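Local atomic coordinates of envelopment polyprotein (PDB entry 7A56), a protein that probably merges the viral envelope with a host-cell membrane during entry, acting as the class II fusion glycoprotein Gc, here in its trimeric postfusion form. Residues Gly88-Pro94 / Asp344-Tyr350; Arg116-Glu120 / Ile254-Gly258; Thr136-Pro140 / Phe152-Arg156; Ile226-Thr232 / Val333-Lys339. One frame throughout, in Å; residues are numbered along the deposited sequence.

Contact 1 (Gly88-Pro94 / Asp344-Tyr350)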
loop_
_atom_site.group_PDB
_atom_site.type_symbol
_atom_site.label_atom_id
_atom_site.label_comp_id
_atom_site.label_asym_id
_atom_site.label_seq_id
_atom_site.Cartn_x
_atom_site.Cartn_y
_atom_site.Cartn_z
ATOM N N GLY A 88 -4.522 -3.067 -32.665
ATOM C CA GLY A 88 -5.111 -3.483 -33.937
ATOM C C GLY A 88 -4.406 -4.691 -34.516
ATOM O O GLY A 88 -3.189 -4.820 -34.386
ATOM N N ILE A 89 -5.182 -5.598 -35.115
ATOM C CA ILE A 89 -4.655 -6.732 -35.885
ATOM C C ILE A 89 -5.296 -6.692 -37.240
ATOM O O ILE A 89 -6.523 -6.772 -37.351
ATOM C CB ILE A 89 -4.911 -8.099 -35.236
ATOM C CG1 ILE A 89 -4.335 -8.137 -33.821
ATOM C CG2 ILE A 89 -4.305 -9.260 -36.115
ATOM C CD1 ILE A 89 -2.832 -8.380 -33.792
ATOM N N ASN A 90 -4.467 -6.628 -38.278
ATOM C CA ASN A 90 -4.922 -6.736 -39.654
ATOM C C ASN A 90 -4.874 -8.190 -40.149
ATOM O O ASN A 90 -3.895 -8.916 -39.919
ATOM C CB ASN A 90 -4.058 -5.824 -40.515
ATOM C CG ASN A 90 -4.428 -5.876 -41.968
ATOM O OD1 ASN A 90 -5.556 -5.534 -42.349
ATOM N ND2 ASN A 90 -3.471 -6.267 -42.802
ATOM N N ILE A 91 -5.987 -8.623 -40.741
ATOM C CA ILE A 91 -6.168 -9.951 -41.305
ATOM C C ILE A 91 -6.023 -9.822 -42.817
ATOM O O ILE A 91 -6.743 -9.015 -43.448
ATOM C CB ILE A 91 -7.551 -10.531 -40.962
ATOM C CG1 ILE A 91 -7.928 -10.270 -39.476
ATOM C CG2 ILE A 91 -7.550 -12.009 -41.308
ATOM C CD1 ILE A 91 -6.913 -10.896 -38.546
ATOM N N ALA A 92 -5.165 -10.675 -43.390
ATOM C CA ALA A 92 -4.886 -10.651 -44.821
ATOM C C ALA A 92 -4.835 -12.064 -45.392
ATOM O O ALA A 92 -4.485 -13.030 -44.704
ATOM C CB ALA A 92 -3.548 -9.932 -45.090
ATOM N N MET A 93 -5.189 -12.171 -46.671
ATOM C CA MET A 93 -4.905 -13.382 -47.441
ATOM C C MET A 93 -3.423 -13.722 -47.371
ATOM O O MET A 93 -2.588 -12.807 -47.321
ATOM C CB MET A 93 -5.317 -13.173 -48.894
ATOM C CG MET A 93 -6.792 -12.955 -49.082
ATOM S SD MET A 93 -7.763 -14.411 -48.622
ATOM C CE MET A 93 -7.477 -15.440 -50.084
ATOM N N PRO A 94 -3.061 -15.009 -47.345
ATOM C CA PRO A 94 -1.640 -15.396 -47.362
ATOM C C PRO A 94 -0.939 -14.842 -48.592
ATOM O O PRO A 94 -1.428 -14.990 -49.715
ATOM C CB PRO A 94 -1.688 -16.926 -47.400
ATOM C CG PRO A 94 -3.023 -17.268 -46.898
ATOM C CD PRO A 94 -3.939 -16.186 -47.316
ATOM N N ASP A 344 -6.324 -20.051 -42.661
ATOM C CA ASP A 344 -5.089 -19.844 -43.415
ATOM C C ASP A 344 -4.927 -18.376 -43.790
ATOM O O ASP A 344 -5.273 -17.933 -44.894
ATOM C CB ASP A 344 -5.102 -20.757 -44.652
ATOM C CG ASP A 344 -3.849 -20.629 -45.518
ATOM O OD1 ASP A 344 -2.755 -20.249 -45.031
ATOM O OD2 ASP A 344 -3.960 -20.964 -46.718
ATOM N N PHE A 345 -4.412 -17.590 -42.830
ATOM C CA PHE A 345 -4.296 -16.152 -42.997
ATOM C C PHE A 345 -2.916 -15.664 -42.577
ATOM O O PHE A 345 -2.168 -16.360 -41.888
ATOM C CB PHE A 345 -5.395 -15.444 -42.192
ATOM C CG PHE A 345 -6.749 -15.819 -42.652
ATOM C CD1 PHE A 345 -7.274 -15.258 -43.795
ATOM C CD2 PHE A 345 -7.464 -16.780 -41.996
ATOM C CE1 PHE A 345 -8.511 -15.610 -44.250
ATOM C CE2 PHE A 345 -8.715 -17.149 -42.461
ATOM C CZ PHE A 345 -9.243 -16.545 -43.573
ATOM N N ASP A 346 -2.585 -14.459 -43.040
ATOM C CA ASP A 346 -1.485 -13.676 -42.488
ATOM C C ASP A 346 -2.060 -12.621 -41.552
ATOM O O ASP A 346 -3.128 -12.055 -41.800
ATOM C CB ASP A 346 -0.676 -12.955 -43.562
ATOM C CG ASP A 346 0.107 -13.914 -44.487
ATOM O OD1 ASP A 346 0.371 -15.098 -44.135
ATOM O OD2 ASP A 346 0.475 -13.428 -45.582
ATOM N N TYR A 347 -1.326 -12.332 -40.497
ATOM C CA TYR A 347 -1.776 -11.361 -39.520
ATOM C C TYR A 347 -0.672 -10.351 -39.213
ATOM O O TYR A 347 0.497 -10.725 -39.069
ATOM C CB TYR A 347 -2.133 -12.059 -38.240
ATOM C CG TYR A 347 -3.004 -13.273 -38.335
ATOM C CD1 TYR A 347 -4.398 -13.163 -38.271
ATOM C CD2 TYR A 347 -2.446 -14.555 -38.344
ATOM C CE1 TYR A 347 -5.220 -14.304 -38.274
ATOM C CE2 TYR A 347 -3.265 -15.694 -38.397
ATOM C CZ TYR A 347 -4.638 -15.557 -38.372
ATOM O OH TYR A 347 -5.424 -16.663 -38.355
ATOM N N ASN A 348 -1.025 -9.079 -39.068
ATOM C CA ASN A 348 -0.018 -8.184 -38.530
ATOM C C ASN A 348 -0.634 -7.106 -37.630
ATOM O O ASN A 348 -1.695 -6.557 -37.919
ATOM C CB ASN A 348 0.773 -7.510 -39.634
ATOM C CG ASN A 348 -0.044 -6.512 -40.388
ATOM O OD1 ASN A 348 -0.870 -6.886 -41.215
ATOM N ND2 ASN A 348 0.151 -5.223 -40.095
ATOM N N ALA A 349 0.119 -6.713 -36.623
ATOM C CA ALA A 349 -0.334 -5.660 -35.712
ATOM C C ALA A 349 -0.280 -4.295 -36.389
ATOM O O ALA A 349 0.535 -4.055 -37.291
ATOM C CB ALA A 349 0.540 -5.657 -34.456
ATOM N N TYR A 350 -1.124 -3.372 -35.912
ATOM C CA TYR A 350 -1.048 -1.987 -36.356
ATOM C C TYR A 350 -1.593 -1.081 -35.256
ATOM O O TYR A 350 -2.269 -1.532 -34.311
ATOM C CB TYR A 350 -1.811 -1.738 -37.682
ATOM C CG TYR A 350 -3.308 -1.753 -37.508
ATOM C CD1 TYR A 350 -4.039 -2.989 -37.612
ATOM C CD2 TYR A 350 -4.000 -0.566 -37.216
ATOM C CE1 TYR A 350 -5.414 -3.007 -37.418
ATOM C CE2 TYR A 350 -5.352 -0.560 -37.011
ATOM C CZ TYR A 350 -6.058 -1.772 -37.090
ATOM O OH TYR A 350 -7.410 -1.736 -36.867
#

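Contact 2 (Arg116-Glu120 / Ile254-Gly258)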
loop_
_atom_site.group_PDB
_atom_site.type_symbol
_atom_site.label_atom_id
_atom_site.label_comp_id
_atom_site.label_asym_id
_atom_site.label_seq_id
_atom_site.Cartn_x
_atom_site.Cartn_y
_atom_site.Cartn_z
ATOM N N ARG A 116 -18.334 2.033 4.523
ATOM C CA ARG A 116 -19.437 2.194 5.460
ATOM C C ARG A 116 -19.277 3.452 6.313
ATOM O O ARG A 116 -18.177 3.878 6.699
ATOM C CB ARG A 116 -19.626 0.990 6.390
ATOM C CG ARG A 116 -18.473 0.692 7.248
ATOM C CD ARG A 116 -18.845 -0.384 8.275
ATOM N NE ARG A 116 -17.659 -0.797 9.024
ATOM C CZ ARG A 116 -17.355 -0.370 10.245
ATOM N NH1 ARG A 116 -16.245 -0.796 10.847
ATOM N NH2 ARG A 116 -18.174 0.461 10.882
ATOM N N PHE A 117 -20.429 4.030 6.607
ATOM C CA PHE A 117 -20.442 5.326 7.248
ATOM C C PHE A 117 -19.977 5.185 8.692
ATOM O O PHE A 117 -20.458 4.301 9.423
ATOM C CB PHE A 117 -21.834 5.927 7.184
ATOM C CG PHE A 117 -21.975 7.145 8.058
ATOM C CD1 PHE A 117 -21.550 8.389 7.617
ATOM C CD2 PHE A 117 -22.530 7.032 9.328
ATOM C CE1 PHE A 117 -21.699 9.511 8.461
ATOM C CE2 PHE A 117 -22.650 8.128 10.125
ATOM C CZ PHE A 117 -22.256 9.358 9.671
ATOM N N LEU A 118 -19.037 6.054 9.096
ATOM C CA LEU A 118 -18.573 6.121 10.487
ATOM C C LEU A 118 -19.163 7.288 11.280
ATOM O O LEU A 118 -19.748 7.049 12.334
ATOM C CB LEU A 118 -17.040 6.215 10.557
ATOM C CG LEU A 118 -16.273 5.052 9.934
ATOM C CD1 LEU A 118 -14.789 5.332 10.226
ATOM C CD2 LEU A 118 -16.741 3.716 10.472
ATOM N N TYR A 119 -19.023 8.532 10.803
ATOM C CA TYR A 119 -19.491 9.651 11.624
ATOM C C TYR A 119 -19.424 10.924 10.787
ATOM O O TYR A 119 -18.768 10.966 9.745
ATOM C CB TYR A 119 -18.636 9.795 12.899
ATOM C CG TYR A 119 -17.147 10.011 12.597
ATOM C CD1 TYR A 119 -16.685 11.279 12.202
ATOM C CD2 TYR A 119 -16.212 8.968 12.767
ATOM C CE1 TYR A 119 -15.369 11.513 11.979
ATOM C CE2 TYR A 119 -14.875 9.169 12.504
ATOM C CZ TYR A 119 -14.460 10.441 12.107
ATOM O OH TYR A 119 -13.138 10.677 11.811
ATOM N N GLU A 120 -20.054 11.980 11.285
ATOM C CA GLU A 120 -19.880 13.331 10.774
ATOM C C GLU A 120 -18.991 14.106 11.732
ATOM O O GLU A 120 -18.990 13.838 12.937
ATOM C CB GLU A 120 -21.215 14.075 10.660
ATOM C CG GLU A 120 -22.058 13.733 9.516
ATOM C CD GLU A 120 -23.386 14.481 9.554
ATOM O OE1 GLU A 120 -24.132 14.346 10.564
ATOM O OE2 GLU A 120 -23.674 15.215 8.578
ATOM N N ILE A 254 -7.035 10.949 9.403
ATOM C CA ILE A 254 -8.468 10.915 9.751
ATOM C C ILE A 254 -8.704 9.837 10.797
ATOM O O ILE A 254 -8.319 8.682 10.606
ATOM C CB ILE A 254 -9.402 10.661 8.547
ATOM C CG1 ILE A 254 -9.266 11.732 7.431
ATOM C CG2 ILE A 254 -10.868 10.550 9.024
ATOM C CD1 ILE A 254 -9.892 11.212 5.999
ATOM N N ASN A 255 -9.337 10.215 11.922
ATOM C CA ASN A 255 -9.578 9.269 13.010
ATOM C C ASN A 255 -10.542 8.181 12.562
ATOM O O ASN A 255 -11.565 8.472 11.929
ATOM C CB ASN A 255 -10.211 9.989 14.256
ATOM C CG ASN A 255 -9.170 10.591 15.186
ATOM O OD1 ASN A 255 -8.398 9.893 15.845
ATOM N ND2 ASN A 255 -9.165 11.891 15.265
ATOM N N ASP A 256 -10.291 6.939 12.993
ATOM C CA ASP A 256 -11.329 5.915 12.936
ATOM C C ASP A 256 -12.391 6.188 14.023
ATOM O O ASP A 256 -12.174 6.952 14.983
ATOM C CB ASP A 256 -10.684 4.507 13.105
ATOM C CG ASP A 256 -11.503 3.375 12.472
ATOM O OD1 ASP A 256 -12.747 3.496 12.249
ATOM O OD2 ASP A 256 -10.851 2.337 12.223
ATOM N N LEU A 257 -13.573 5.594 13.843
ATOM C CA LEU A 257 -14.659 5.773 14.805
ATOM C C LEU A 257 -14.195 5.350 16.197
ATOM O O LEU A 257 -13.592 4.276 16.374
ATOM C CB LEU A 257 -15.895 4.960 14.339
ATOM C CG LEU A 257 -17.131 5.056 15.269
ATOM C CD1 LEU A 257 -17.706 6.489 15.338
ATOM C CD2 LEU A 257 -18.224 4.097 14.806
ATOM N N GLY A 258 -14.431 6.235 17.207
ATOM C CA GLY A 258 -14.020 5.991 18.580
ATOM C C GLY A 258 -12.650 6.510 18.967
ATOM O O GLY A 258 -12.326 6.537 20.159
#

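Contact 3 (Thr136-Pro140 / Phe152-Arg156)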
loop_
_atom_site.group_PDB
_atom_site.type_symbol
_atom_site.label_atom_id
_atom_site.label_comp_id
_atom_site.label_asym_id
_atom_site.label_seq_id
_atom_site.Cartn_x
_atom_site.Cartn_y
_atom_site.Cartn_z
ATOM N N THR A 136 -21.574 21.548 51.367
ATOM C CA THR A 136 -20.664 20.794 52.209
ATOM C C THR A 136 -20.389 19.406 51.633
ATOM O O THR A 136 -21.107 18.903 50.762
ATOM C CB THR A 136 -21.224 20.651 53.636
ATOM O OG1 THR A 136 -20.165 20.203 54.464
ATOM C CG2 THR A 136 -22.306 19.597 53.642
ATOM N N GLY A 137 -19.310 18.790 52.106
ATOM C CA GLY A 137 -18.921 17.485 51.611
ATOM C C GLY A 137 -17.974 17.590 50.443
ATOM O O GLY A 137 -17.704 18.666 49.902
ATOM N N LYS A 138 -17.457 16.436 50.033
ATOM C CA LYS A 138 -16.535 16.398 48.918
ATOM C C LYS A 138 -17.288 16.062 47.628
ATOM O O LYS A 138 -18.475 15.721 47.640
ATOM C CB LYS A 138 -15.411 15.392 49.191
ATOM C CG LYS A 138 -15.879 13.979 49.129
ATOM C CD LYS A 138 -15.262 13.111 50.210
ATOM C CE LYS A 138 -13.772 13.002 50.079
ATOM N NZ LYS A 138 -13.349 11.992 49.045
ATOM N N CYS A 139 -16.594 16.242 46.513
ATOM C CA CYS A 139 -17.190 15.976 45.202
ATOM C C CYS A 139 -17.659 14.522 45.155
ATOM O O CYS A 139 -16.983 13.645 45.699
ATOM C CB CYS A 139 -16.170 16.255 44.117
ATOM S SG CYS A 139 -15.761 17.998 43.898
ATOM N N PRO A 140 -18.826 14.238 44.568
ATOM C CA PRO A 140 -19.286 12.838 44.462
ATOM C C PRO A 140 -18.376 12.018 43.543
ATOM O O PRO A 140 -17.673 12.566 42.694
ATOM C CB PRO A 140 -20.695 12.975 43.870
ATOM C CG PRO A 140 -20.617 14.260 43.030
ATOM C CD PRO A 140 -19.772 15.179 43.940
ATOM N N PHE A 152 -16.373 17.595 34.885
ATOM C CA PHE A 152 -15.441 18.542 35.464
ATOM C C PHE A 152 -15.882 18.797 36.899
ATOM O O PHE A 152 -17.060 18.649 37.228
ATOM C CB PHE A 152 -15.393 19.888 34.714
ATOM C CG PHE A 152 -16.763 20.465 34.381
ATOM C CD1 PHE A 152 -17.459 21.240 35.318
ATOM C CD2 PHE A 152 -17.322 20.259 33.105
ATOM C CE1 PHE A 152 -18.700 21.760 35.033
ATOM C CE2 PHE A 152 -18.577 20.792 32.793
ATOM C CZ PHE A 152 -19.273 21.547 33.788
ATOM N N SER A 153 -14.931 19.165 37.751
ATOM C CA SER A 153 -15.310 19.436 39.155
ATOM C C SER A 153 -14.197 20.224 39.840
ATOM O O SER A 153 -13.024 20.168 39.438
ATOM C CB SER A 153 -15.596 18.155 39.948
ATOM O OG SER A 153 -14.432 17.324 39.996
ATOM N N LYS A 154 -14.574 20.909 40.927
ATOM C CA LYS A 154 -13.604 21.527 41.822
ATOM C C LYS A 154 -14.058 21.320 43.260
ATOM O O LYS A 154 -15.211 21.627 43.603
ATOM C CB LYS A 154 -13.447 23.026 41.542
ATOM C CG LYS A 154 -12.459 23.332 40.384
ATOM C CD LYS A 154 -12.259 24.822 40.119
ATOM C CE LYS A 154 -11.290 25.050 38.924
ATOM N NZ LYS A 154 -9.869 24.816 39.309
ATOM N N GLU A 155 -13.154 20.751 44.073
ATOM C CA GLU A 155 -13.332 20.609 45.507
ATOM C C GLU A 155 -13.164 21.980 46.163
ATOM O O GLU A 155 -12.647 22.929 45.547
ATOM C CB GLU A 155 -12.275 19.680 46.122
ATOM C CG GLU A 155 -12.140 18.285 45.540
ATOM C CD GLU A 155 -13.240 17.335 45.926
ATOM O OE1 GLU A 155 -14.031 17.661 46.829
ATOM O OE2 GLU A 155 -13.283 16.200 45.348
ATOM N N ARG A 156 -13.588 22.051 47.409
ATOM C CA ARG A 156 -13.326 23.214 48.276
ATOM C C ARG A 156 -13.947 24.492 47.694
ATOM O O ARG A 156 -13.393 25.584 47.821
ATOM C CB ARG A 156 -11.807 23.405 48.475
ATOM C CG ARG A 156 -11.057 22.195 49.062
ATOM C CD ARG A 156 -9.538 22.265 48.761
ATOM N NE ARG A 156 -9.255 22.023 47.318
ATOM C CZ ARG A 156 -8.812 22.979 46.496
ATOM N NH1 ARG A 156 -8.588 24.208 46.973
ATOM N NH2 ARG A 156 -8.589 22.723 45.228
HETATM O O HOH W 1 -14.354 13.817 46.000
#

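Contact 4 (Ile226-Thr232 / Val333-Lys339)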
loop_
_atom_site.group_PDB
_atom_site.type_symbol
_atom_site.label_atom_id
_atom_site.label_comp_id
_atom_site.label_asym_id
_atom_site.label_seq_id
_atom_site.Cartn_x
_atom_site.Cartn_y
_atom_site.Cartn_z
ATOM N N ILE A 226 -10.720 -17.251 -30.784
ATOM C CA ILE A 226 -10.038 -16.200 -30.024
ATOM C C ILE A 226 -10.039 -16.529 -28.543
ATOM O O ILE A 226 -11.081 -16.870 -27.961
ATOM C CB ILE A 226 -10.664 -14.813 -30.260
ATOM C CG1 ILE A 226 -10.686 -14.470 -31.776
ATOM C CG2 ILE A 226 -9.935 -13.743 -29.361
ATOM C CD1 ILE A 226 -11.576 -13.240 -32.043
ATOM N N GLN A 227 -8.857 -16.503 -27.942
ATOM C CA GLN A 227 -8.768 -16.673 -26.496
ATOM C C GLN A 227 -8.131 -15.438 -25.878
ATOM O O GLN A 227 -7.207 -14.846 -26.451
ATOM C CB GLN A 227 -7.951 -17.949 -26.136
ATOM C CG GLN A 227 -8.579 -19.248 -26.616
ATOM C CD GLN A 227 -8.055 -19.621 -27.878
ATOM O OE1 GLN A 227 -6.822 -19.655 -28.057
ATOM N NE2 GLN A 227 -8.967 -19.925 -28.838
ATOM N N LEU A 228 -8.598 -15.056 -24.675
ATOM C CA LEU A 228 -7.970 -13.956 -23.977
ATOM C C LEU A 228 -7.875 -14.300 -22.494
ATOM O O LEU A 228 -8.684 -15.074 -21.976
ATOM C CB LEU A 228 -8.761 -12.622 -24.118
ATOM C CG LEU A 228 -9.192 -12.128 -25.514
ATOM C CD1 LEU A 228 -10.594 -12.651 -25.737
ATOM C CD2 LEU A 228 -9.138 -10.591 -25.595
ATOM N N ASP A 229 -6.843 -13.780 -21.817
ATOM C CA ASP A 229 -6.798 -13.913 -20.339
ATOM C C ASP A 229 -6.227 -12.636 -19.739
ATOM O O ASP A 229 -5.507 -11.869 -20.401
ATOM C CB ASP A 229 -6.013 -15.156 -19.851
ATOM C CG ASP A 229 -4.485 -15.088 -20.088
ATOM O OD1 ASP A 229 -3.799 -14.222 -19.514
ATOM O OD2 ASP A 229 -3.934 -15.950 -20.847
ATOM N N ILE A 230 -6.531 -12.381 -18.450
ATOM C CA ILE A 230 -5.793 -11.348 -17.735
ATOM C C ILE A 230 -4.786 -11.996 -16.776
ATOM O O ILE A 230 -5.096 -12.972 -16.082
ATOM C CB ILE A 230 -6.757 -10.402 -16.994
ATOM C CG1 ILE A 230 -5.949 -9.282 -16.368
ATOM C CG2 ILE A 230 -7.579 -11.213 -15.969
ATOM C CD1 ILE A 230 -6.894 -8.131 -15.743
ATOM N N GLN A 231 -3.555 -11.498 -16.780
ATOM C CA GLN A 231 -2.570 -11.798 -15.754
ATOM C C GLN A 231 -2.430 -10.552 -14.871
ATOM O O GLN A 231 -2.345 -9.423 -15.375
ATOM C CB GLN A 231 -1.221 -12.173 -16.407
ATOM C CG GLN A 231 -1.308 -13.405 -17.285
ATOM C CD GLN A 231 -1.800 -14.627 -16.523
ATOM O OE1 GLN A 231 -1.284 -14.946 -15.417
ATOM N NE2 GLN A 231 -2.816 -15.323 -17.096
ATOM N N THR A 232 -2.458 -10.741 -13.563
ATOM C CA THR A 232 -2.475 -9.580 -12.692
ATOM C C THR A 232 -1.849 -9.938 -11.351
ATOM O O THR A 232 -1.308 -11.036 -11.158
ATOM C CB THR A 232 -3.922 -9.078 -12.541
ATOM O OG1 THR A 232 -3.962 -7.870 -11.715
ATOM C CG2 THR A 232 -4.750 -10.177 -11.863
ATOM N N VAL A 333 -3.631 -2.390 -14.573
ATOM C CA VAL A 333 -3.862 -3.423 -13.538
ATOM C C VAL A 333 -3.335 -4.791 -13.961
ATOM O O VAL A 333 -3.617 -5.799 -13.288
ATOM C CB VAL A 333 -5.357 -3.524 -13.148
ATOM C CG1 VAL A 333 -5.882 -2.155 -12.621
ATOM C CG2 VAL A 333 -6.173 -3.922 -14.370
ATOM N N GLY A 334 -2.592 -4.868 -15.055
ATOM C CA GLY A 334 -2.094 -6.158 -15.425
ATOM C C GLY A 334 -1.878 -6.222 -16.937
ATOM O O GLY A 334 -1.674 -5.196 -17.586
ATOM N N THR A 335 -1.934 -7.441 -17.464
ATOM C CA THR A 335 -1.724 -7.689 -18.912
ATOM C C THR A 335 -2.857 -8.554 -19.456
ATOM O O THR A 335 -3.187 -9.608 -18.872
ATOM C CB THR A 335 -0.393 -8.414 -19.141
ATOM O OG1 THR A 335 0.711 -7.695 -18.592
ATOM C CG2 THR A 335 -0.165 -8.727 -20.704
ATOM N N ILE A 336 -3.429 -8.158 -20.591
ATOM C CA ILE A 336 -4.359 -9.002 -21.339
ATOM C C ILE A 336 -3.583 -9.739 -22.436
ATOM O O ILE A 336 -3.029 -9.107 -23.349
ATOM C CB ILE A 336 -5.524 -8.184 -21.955
ATOM C CG1 ILE A 336 -6.256 -7.300 -20.898
ATOM C CG2 ILE A 336 -6.564 -9.121 -22.708
ATOM C CD1 ILE A 336 -6.829 -8.066 -19.773
ATOM N N ASN A 337 -3.518 -11.074 -22.342
ATOM C CA ASN A 337 -2.971 -11.894 -23.427
ATOM C C ASN A 337 -4.087 -12.282 -24.373
ATOM O O ASN A 337 -5.231 -12.473 -23.939
ATOM C CB ASN A 337 -2.291 -13.132 -22.831
ATOM C CG ASN A 337 -1.150 -12.765 -21.947
ATOM O OD1 ASN A 337 -0.159 -12.241 -22.424
ATOM N ND2 ASN A 337 -1.280 -12.986 -20.643
ATOM N N TYR A 338 -3.760 -12.415 -25.677
ATOM C CA TYR A 338 -4.790 -12.844 -26.602
ATOM C C TYR A 338 -4.154 -13.613 -27.761
ATOM O O TYR A 338 -3.008 -13.362 -28.142
ATOM C CB TYR A 338 -5.598 -11.671 -27.180
ATOM C CG TYR A 338 -4.771 -10.544 -27.845
ATOM C CD1 TYR A 338 -4.456 -10.612 -29.200
ATOM C CD2 TYR A 338 -4.338 -9.428 -27.127
ATOM C CE1 TYR A 338 -3.746 -9.608 -29.836
ATOM C CE2 TYR A 338 -3.621 -8.370 -27.751
ATOM C CZ TYR A 338 -3.321 -8.504 -29.147
ATOM O OH TYR A 338 -2.643 -7.500 -29.824
ATOM N N LYS A 339 -4.946 -14.522 -28.310
ATOM C CA LYS A 339 -4.552 -15.349 -29.446
ATOM C C LYS A 339 -5.729 -15.458 -30.397
ATOM O O LYS A 339 -6.870 -15.723 -29.980
ATOM C CB LYS A 339 -4.073 -16.732 -28.949
ATOM C CG LYS A 339 -3.538 -17.699 -30.112
ATOM C CD LYS A 339 -3.440 -19.110 -29.575
ATOM C CE LYS A 339 -2.898 -20.121 -30.730
ATOM N NZ LYS A 339 -2.701 -21.481 -30.129
HETATM O O HOH W 2 -4.717 -21.846 -27.653
#

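Contact 1 (Gly88-Pro94 / Asp344-Tyr350)
Tyr350 swings its ring back over Gly88 because chi1 of 73° sets CG between its own backbone N and carbonyl carbon; Gly88 CA then lies over one ring face in a CH-pi contact, 3.8 Å from the centroid. At the next hydrogen-bonded pair, Asn90 carries CG anti to its N, while CG of Asn348 lies between its backbone N and carbonyl carbon, which brings Asn348 OD1 to Asn90 ND2 in a nearly straight bond of 3.1 Å. That bond lies in both amide planes at its two ends, although the planes themselves are 70° apart. Beneath these side chains the strands run antiparallel, their short axes at 150°. Asn90 N to Asn348 O, 2.8 Å, is the straightest backbone bond across them, whereas Gly88 N to Tyr350 O is weak. On the face of Ile89 and Ile91, Ile91 CD1 meets the edge of the Tyr347 ring 3.4 Å from Tyr347 CD1; the Tyr347 hydroxyl bonds Ser73 O. Just before the strand, Phe345 meets Ile91 CG2 obliquely. Where the pairing stops, Pro94 CG packs 3.1 Å from Asp344 O. Asn90 ND2 also bonds Ser98, and Asp344 forms a salt bridge with Arg71. Strand 86-92 thus lies between strands 98-134 and 346-350; its Ile89 and Ile91 face strand 335-343, while Phe345 reaches helix 23-40.

Contact 2 (Arg116-Glu120 / Ile254-Gly258)
Leu118 lies opposite Leu257, CA to CA 5.8 Å, where residues 116-120 of strand 98-134 meet an irregular loop without any backbone hydrogen bond between the two. The side chains make the join. Tyr119 OH donates to Asn255 O at 2.7 Å, tilted 19° from the carbonyl plane, and that same oxygen sits at the edge of the tyrosine ring. Next to it, Tyr119 and Leu257 run alongside in opposing senses, Tyr119 CD2 3.9 Å from Leu257 CD1. Both Leu118 and Tyr119 can point toward the loop because they form a classic beta bulge, the two residues facing Ile189 on strand 187-192; the helix-like psi of Leu118, -55°, is what the first residue of a classic bulge adopts. Leu118 CB is 4.1 Å from Leu257 CB, and Leu118 CD1 lies 3.4 Å from Asp256 OD1. This oxygen accepts from Leu257 N on its anti side, while OD2 of Asp256 is in a salt bridge with Lys191. At the subunit boundary, Asp256 N bonds Asp253 of a neighbouring subunit.

Contact 3 (Thr136-Pro140 / Phe152-Arg156)
Cys139 N donates to Glu155 OE1 at 2.9 Å, with an angle of 164° at the hydrogen, on the syn side and 26° out of the carboxylate plane. OE2 is linked through a water, which donates 2.7 Å to Glu155 OE2 and 2.7 Å to Cys139 O. The N-H and the C=O of one residue are therefore both held by a single side chain, directly and by way of solvent. Glu155 reaches back in this manner because its chain folds at chi2 (-75°), which carries the carboxylate toward the loop. The group also lies close against the half-cystine: Glu155 OE2 is 3.1 Å from Cys139 CB, and Glu155 CD is 3.3 Å from Cys139 SG. Two residues earlier, on strand 150-158, Ser153 CB touches Cys139 SG at 4.0 Å. That sulfur is joined to Cys174 on strand 172-183, which pairs with strand 150-158 in turn, so the disulfide and the carboxylate fix the same loop residue. Asp283 of a neighbouring subunit accepts from Glu155 N and forms a salt bridge with Arg156. With an N-H and a water hydrogen directed at its oxygens, Glu155 acts as an acceptor at both ends, an arrangement consistent with an ionised carboxylate, which may be favoured by the more distant Lys138 amine and by a long, weak ion pair with Arg297 of a neighbouring subunit.

Contact 4 (Ile226-Thr232 / Val333-Lys339)
Gln227, Asp229 and Gln231 pair with Lys339, Asn337 and Thr335 in antiparallel hydrogen-bonded pairs, six bonds of 2.8 to 3.0 Å between main-chain N and O, with the short axes at 162°. Past the last pair, Thr232 OG1 donates 2.6 Å to Val333 O, nearly along the C=O axis. Among the polar side chains, Asp229 OD1 is gripped twice. Asn337 ND2 reaches it at 3.0 Å on the syn side in an almost linear bond (177°), and Gln231 NE2 comes at 2.8 Å from above the carboxylate plane, on the opposite face. Gln231 bends at chi2 (-58°), folding its amide back to that oxygen; Gln231 CG lies 3.4 Å from Asn337 ND2. Gln227 and Lys339 run side by side, and a water links Gln227 OE1 to Lys339 NZ; Gln227 NE2 bonds Ser223 O, and Lys339 NZ bonds Thr60 O of a neighbouring subunit. The apolar face carries Leu228, Ile230, Ile336 and Tyr338. Ile336 CD1 lies 3.6 Å from Ile230 CB, while Leu228 CD2 crosses to Ile336 CG2 and Leu228 also touches Tyr338 CB; Leu228 and Tyr338 continue onto Ile104 of strand 98-134. The polar face looks to the trimer: Asp229 OD2 is hydrogen-bonded to Thr58 OG1 and His78 NE2 of a neighbouring subunit. Two amide donors on OD1 and intersubunit partners on OD2 would favour a charged Asp229, tying this buried carboxylate to trimer packing.

From the N terminus, strand 86-92 opens contact 1, which closes only at strand 346-350, joining these two edge to edge and enclosing the other three contacts. Strand 98-134 then supplies the bulge of contact 2, closed by the loop at 254-258. Within that span lies contact 3, a short return from 136-140 to strand 150-158. Contact 4 opens at 226-232, before contact 2 has closed, and ends at 333-339, so these two cross; it joins two strands of the five-stranded sheet. Contacts 3 and 4 follow in series. Contacts 1 and 4 touch where Ile89 packs on Tyr338, whereas contacts 1 and 3 have centres about 92 Å apart. Contacts 2, 3 and 4 all meet a neighbouring subunit.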